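Local coordinates for leucyl-trna synthetase (Plasmodium falciparum, PDB 5FOD), which probably attaches leucine to its tRNA at the expense of ATP and deacylates mischarged tRNA in the editing domain, the part present here, at residues N27-R30 / S31-V35; R241-K244 / N245-E249. The protein carries 1 engineered substitution. One frame throughout, in Å; residues are numbered along the deposited sequence.

In the fold
Contacts 1 and 2 are local helix contacts in the editing domain of the synthetase, on separate parts of its surface: their centres lie 29 Å apart, their nearest atoms about 16 Å, and they do not touch. Contact 1 is the last turns of helix 18-35, whose inner side rests on strand 182-187 of the central mixed sheet. Contact 2, much later in the chain, is the kink at K243 where helix 231-242 hands over to helix 244-250. Both are peripheral, 24 and 22 Å from the centre of the chain. Serine hydroxyls add to the backbone bonds in contact 1; in contact 2 K243, Y246 and Y247 gather round the first bonds of helix 244-250.

Contact 1: N27-R30 / S31-V35; sequences NSIR and SSQSV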
loop_
_atom_site.group_PDB
_atom_site.type_symbol
_atom_site.label_atom_id
_atom_site.label_comp_id
_atom_site.label_asym_id
_atom_site.label_seq_id
_atom_site.Cartn_x
_atom_site.Cartn_y
_atom_site.Cartn_z
ATOM N N ASN A 27 -9.734 -15.439 10.603
ATOM C CA ASN A 27 -10.921 -14.824 11.223
ATOM C C ASN A 27 -11.877 -14.347 10.121
ATOM O O ASN A 27 -13.091 -14.497 10.225
ATOM C CB ASN A 27 -10.568 -13.603 12.100
ATOM C CG ASN A 27 -9.975 -13.984 13.451
ATOM O OD1 ASN A 27 -10.252 -15.049 14.006
ATOM N ND2 ASN A 27 -9.172 -13.086 14.005
ATOM N N SER A 28 -11.315 -13.773 9.062
ATOM C CA SER A 28 -12.118 -13.359 7.929
ATOM C C SER A 28 -12.792 -14.529 7.236
ATOM O O SER A 28 -13.960 -14.402 6.885
ATOM C CB SER A 28 -11.335 -12.531 6.921
ATOM O OG SER A 28 -10.914 -11.338 7.540
ATOM N N ILE A 29 -12.078 -15.632 6.995
ATOM C CA ILE A 29 -12.731 -16.791 6.409
ATOM C C ILE A 29 -13.934 -17.248 7.279
ATOM O O ILE A 29 -15.035 -17.472 6.750
ATOM C CB ILE A 29 -11.782 -17.975 6.149
ATOM C CG1 ILE A 29 -10.659 -17.636 5.146
ATOM C CG2 ILE A 29 -12.556 -19.202 5.656
ATOM C CD1 ILE A 29 -11.103 -17.353 3.724
ATOM N N ARG A 30 -13.711 -17.360 8.585
ATOM C CA ARG A 30 -14.722 -17.816 9.512
ATOM C C ARG A 30 -15.902 -16.790 9.573
ATOM O O ARG A 30 -17.068 -17.165 9.601
ATOM C CB ARG A 30 -14.119 -18.037 10.895
ATOM C CG ARG A 30 -13.422 -19.378 11.096
ATOM C CD ARG A 30 -13.143 -19.676 12.579
ATOM N NE ARG A 30 -12.228 -18.664 13.073
ATOM C CZ ARG A 30 -10.902 -18.721 13.000
ATOM N NH1 ARG A 30 -10.278 -19.790 12.537
ATOM N NH2 ARG A 30 -10.202 -17.694 13.461
ATOM N N SER A 31 -15.601 -15.504 9.579
ATOM C CA SER A 31 -16.687 -14.515 9.626
ATOM C C SER A 31 -17.532 -14.612 8.362
ATOM O O SER A 31 -18.759 -14.519 8.421
ATOM C CB SER A 31 -16.117 -13.116 9.718
ATOM O OG SER A 31 -15.515 -12.838 8.454
ATOM N N SER A 32 -16.901 -14.811 7.214
ATOM C CA SER A 32 -17.641 -14.800 5.942
ATOM C C SER A 32 -18.477 -16.084 5.733
ATOM O O SER A 32 -19.594 -16.017 5.203
ATOM C CB SER A 32 -16.730 -14.505 4.755
ATOM O OG SER A 32 -16.089 -15.653 4.274
ATOM N N GLN A 33 -17.936 -17.223 6.174
ATOM C CA GLN A 33 -18.693 -18.470 6.330
ATOM C C GLN A 33 -19.860 -18.313 7.299
ATOM O O GLN A 33 -20.929 -18.903 7.086
ATOM C CB GLN A 33 -17.776 -19.625 6.766
ATOM C CG GLN A 33 -16.791 -20.068 5.692
ATOM C CD GLN A 33 -15.845 -21.167 6.182
ATOM O OE1 GLN A 33 -15.281 -21.090 7.286
ATOM N NE2 GLN A 33 -15.662 -22.192 5.365
ATOM N N SER A 34 -19.689 -17.511 8.341
ATOM C CA SER A 34 -20.791 -17.279 9.281
ATOM C C SER A 34 -21.881 -16.396 8.635
ATOM O O SER A 34 -23.064 -16.797 8.583
ATOM C CB SER A 34 -20.298 -16.691 10.612
ATOM O OG SER A 34 -21.382 -16.432 11.508
ATOM N N VAL A 35 -21.499 -15.221 8.131
ATOM C CA VAL A 35 -22.491 -14.319 7.495
ATOM C C VAL A 35 -23.270 -14.996 6.339
ATOM O O VAL A 35 -24.478 -14.793 6.245
ATOM C CB VAL A 35 -21.933 -12.923 7.050
ATOM C CG1 VAL A 35 -21.287 -12.172 8.213
ATOM C CG2 VAL A 35 -20.980 -13.039 5.879
#
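The hydroxyl of S31 folds back onto the carbonyl oxygen of S28 one turn earlier, with OG 2.7 Å from S28 O. Its chi1 of 70° sets OG between the backbone N and the carbonyl carbon, a setting that points the hydroxyl back at the preceding turn. S31 N meanwhile makes the regular helical bond to N27 O. S32 repeats the pattern one residue on: its amide bonds to S28 O, and its OG donates to I29 O at 3.2 Å, a longer bond than that of S31. S28 O thus accepts from both S32 N and S31 OG, which approach from the same face of its carbonyl plane. Q33 also sends its amide to I29 O, 3.0 Å away and nearly straight at 172°, so this oxygen too has two donors. The chain of Q33 then runs out extended beyond CG and crosses I29 at an angle, OE1 coming 3.7 Å from the methyl CG2 of I29. S34 bonds through its amide to R30 O at 2.9 Å, and its CB packs on that oxygen. On the exposed side of the preceding turn, R30 bends at chi3 (-63°) and its NH2 donates to N27 OD1 at 2.7 Å, near the guanidinium plane but tilted out of the amide carbonyl plane. Inside, I29 packs on F63 and W78, S32 touches F62 and F63, and S28 borders N184 and I186 while its own hydroxyl bonds to I24 O. S28, S31 and S32 therefore spend their hydroxyls on carbonyls of their own helix: S32, though buried, has its polar end satisfied within the last turns, and two carbonyls near the C-terminal end each gain a side-chain donor beside the helical one.

Contact 2: R241-K244 / N245-E249; sequences RKKK and NYYCE
Bends at chi2 (137°) and chi3 (70°) turn the chain of K243 so that it crosses Y247 obliquely, its NZ ending 4.0 Å from Y247 OH and equally near CE2. Y247 has its CG beside the backbone N (chi1 -78°), which turns the ring back so that its edge meets the K243 carbonyl, CD2 coming to 3.3 Å from K243 O. That same oxygen accepts the amide of Y247, 3.1 Å away, in the carbonyl plane and nearly straight. K243 is the residue that leaves helix 231-242 and also the N-cap of helix 244-250, and this bond opens the new helix; C248 N to K244 O, at 2.9 Å, follows it. Y246 turns its edge to the Y247 ring, Y246 CD2 standing 3.8 Å above one face and offset toward the rim. K244 and N245 run side by side in the same direction, K244 CG 3.8 Å from N245 OD1, and the ammonium of K244 goes on to a salt bridge with E255. C248 tucks CB against K244 O, while Y247 reaches Y288. The ammonium of K243 therefore stays too far from Y247 OH for a hydrogen bond, though its charge may modestly polarise the phenol; the backbone bonds from Y247 N and C248 N close the first turn of helix 244-250, and the salt bridge to E255 ties K244 to the following loop.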
loop_
_atom_site.group_PDB
_atom_site.type_symbol
_atom_site.label_atom_id
_atom_site.label_comp_id
_atom_site.label_asym_id
_atom_site.label_seq_id
_atom_site.Cartn_x
_atom_site.Cartn_y
_atom_site.Cartn_z
ATOM N N ARG A 241 -2.013 11.613 15.534
ATOM C CA ARG A 241 -1.240 12.004 16.726
ATOM C C ARG A 241 -2.052 12.863 17.702
ATOM O O ARG A 241 -2.190 12.504 18.867
ATOM C CB ARG A 241 0.050 12.732 16.338
ATOM C CG ARG A 241 1.090 11.783 15.786
ATOM C CD ARG A 241 2.366 12.495 15.381
ATOM N NE ARG A 241 3.322 11.460 14.977
ATOM C CZ ARG A 241 4.393 11.620 14.204
ATOM N NH1 ARG A 241 4.708 12.806 13.711
ATOM N NH2 ARG A 241 5.167 10.561 13.924
ATOM N N LYS A 242 -2.617 13.956 17.223
ATOM C CA LYS A 242 -3.489 14.827 18.037
ATOM C C LYS A 242 -4.650 14.081 18.713
ATOM O O LYS A 242 -5.016 14.428 19.835
ATOM C CB LYS A 242 -4.063 16.002 17.207
ATOM C CG LYS A 242 -3.071 17.130 16.948
ATOM C CD LYS A 242 -3.713 18.388 16.330
ATOM C CE LYS A 242 -4.342 18.135 14.948
ATOM N NZ LYS A 242 -4.897 19.367 14.313
ATOM N N LYS A 243 -5.234 13.080 18.054
ATOM C CA LYS A 243 -6.430 12.401 18.591
ATOM C C LYS A 243 -6.132 10.967 18.869
ATOM O O LYS A 243 -6.896 10.079 18.515
ATOM C CB LYS A 243 -7.592 12.523 17.626
ATOM C CG LYS A 243 -8.044 13.963 17.382
ATOM C CD LYS A 243 -8.323 14.243 15.909
ATOM C CE LYS A 243 -9.563 13.532 15.407
ATOM N NZ LYS A 243 -9.461 13.278 13.940
ATOM N N LYS A 244 -5.015 10.755 19.538
ATOM C CA LYS A 244 -4.430 9.422 19.689
ATOM C C LYS A 244 -5.277 8.532 20.588
ATOM O O LYS A 244 -5.260 7.336 20.413
ATOM C CB LYS A 244 -3.012 9.494 20.234
ATOM C CG LYS A 244 -2.959 9.927 21.690
ATOM C CD LYS A 244 -1.577 10.354 22.095
ATOM C CE LYS A 244 -1.634 10.850 23.519
ATOM N NZ LYS A 244 -0.285 11.288 23.953
ATOM N N ASN A 245 -6.020 9.118 21.530
ATOM C CA ASN A 245 -6.894 8.321 22.408
ATOM C C ASN A 245 -8.053 7.718 21.666
ATOM O O ASN A 245 -8.349 6.541 21.818
ATOM C CB ASN A 245 -7.445 9.165 23.549
ATOM C CG ASN A 245 -6.357 9.690 24.457
ATOM O OD1 ASN A 245 -5.279 9.079 24.621
ATOM N ND2 ASN A 245 -6.631 10.832 25.059
ATOM N N TYR A 246 -8.699 8.544 20.859
ATOM C CA TYR A 246 -9.723 8.093 19.922
ATOM C C TYR A 246 -9.233 6.995 18.954
ATOM O O TYR A 246 -9.926 5.995 18.743
ATOM C CB TYR A 246 -10.217 9.294 19.103
ATOM C CG TYR A 246 -11.133 8.921 17.955
ATOM C CD1 TYR A 246 -12.519 8.774 18.143
ATOM C CD2 TYR A 246 -10.615 8.698 16.676
ATOM C CE1 TYR A 246 -13.358 8.447 17.080
ATOM C CE2 TYR A 246 -11.441 8.344 15.620
ATOM C CZ TYR A 246 -12.810 8.236 15.821
ATOM O OH TYR A 246 -13.597 7.896 14.755
ATOM N N TYR A 247 -8.083 7.219 18.297
ATOM C CA TYR A 247 -7.557 6.204 17.341
ATOM C C TYR A 247 -7.075 4.895 18.020
ATOM O O TYR A 247 -7.373 3.810 17.528
ATOM C CB TYR A 247 -6.460 6.791 16.444
ATOM C CG TYR A 247 -6.999 7.646 15.300
ATOM C CD1 TYR A 247 -7.530 7.048 14.163
ATOM C CD2 TYR A 247 -7.011 9.047 15.376
ATOM C CE1 TYR A 247 -8.013 7.806 13.106
ATOM C CE2 TYR A 247 -7.479 9.814 14.310
ATOM C CZ TYR A 247 -7.992 9.179 13.189
ATOM O OH TYR A 247 -8.450 9.886 12.113
ATOM N N CYS A 248 -6.354 5.002 19.127
ATOM C CA CYS A 248 -5.904 3.810 19.888
ATOM C C CYS A 248 -7.060 3.066 20.542
ATOM O O CYS A 248 -7.017 1.854 20.678
ATOM C CB CYS A 248 -4.834 4.185 20.920
ATOM S SG CYS A 248 -3.358 4.953 20.183
ATOM N N GLU A 249 -8.118 3.786 20.888
ATOM C CA GLU A 249 -9.338 3.171 21.387
ATOM C C GLU A 249 -10.128 2.494 20.287
ATOM O O GLU A 249 -10.736 1.451 20.538
ATOM C CB GLU A 249 -10.203 4.228 22.106
ATOM C CG GLU A 249 -11.246 3.697 23.085
ATOM C CD GLU A 249 -12.643 3.526 22.505
ATOM O OE1 GLU A 249 -12.892 3.840 21.311
ATOM O OE2 GLU A 249 -13.517 3.081 23.284
#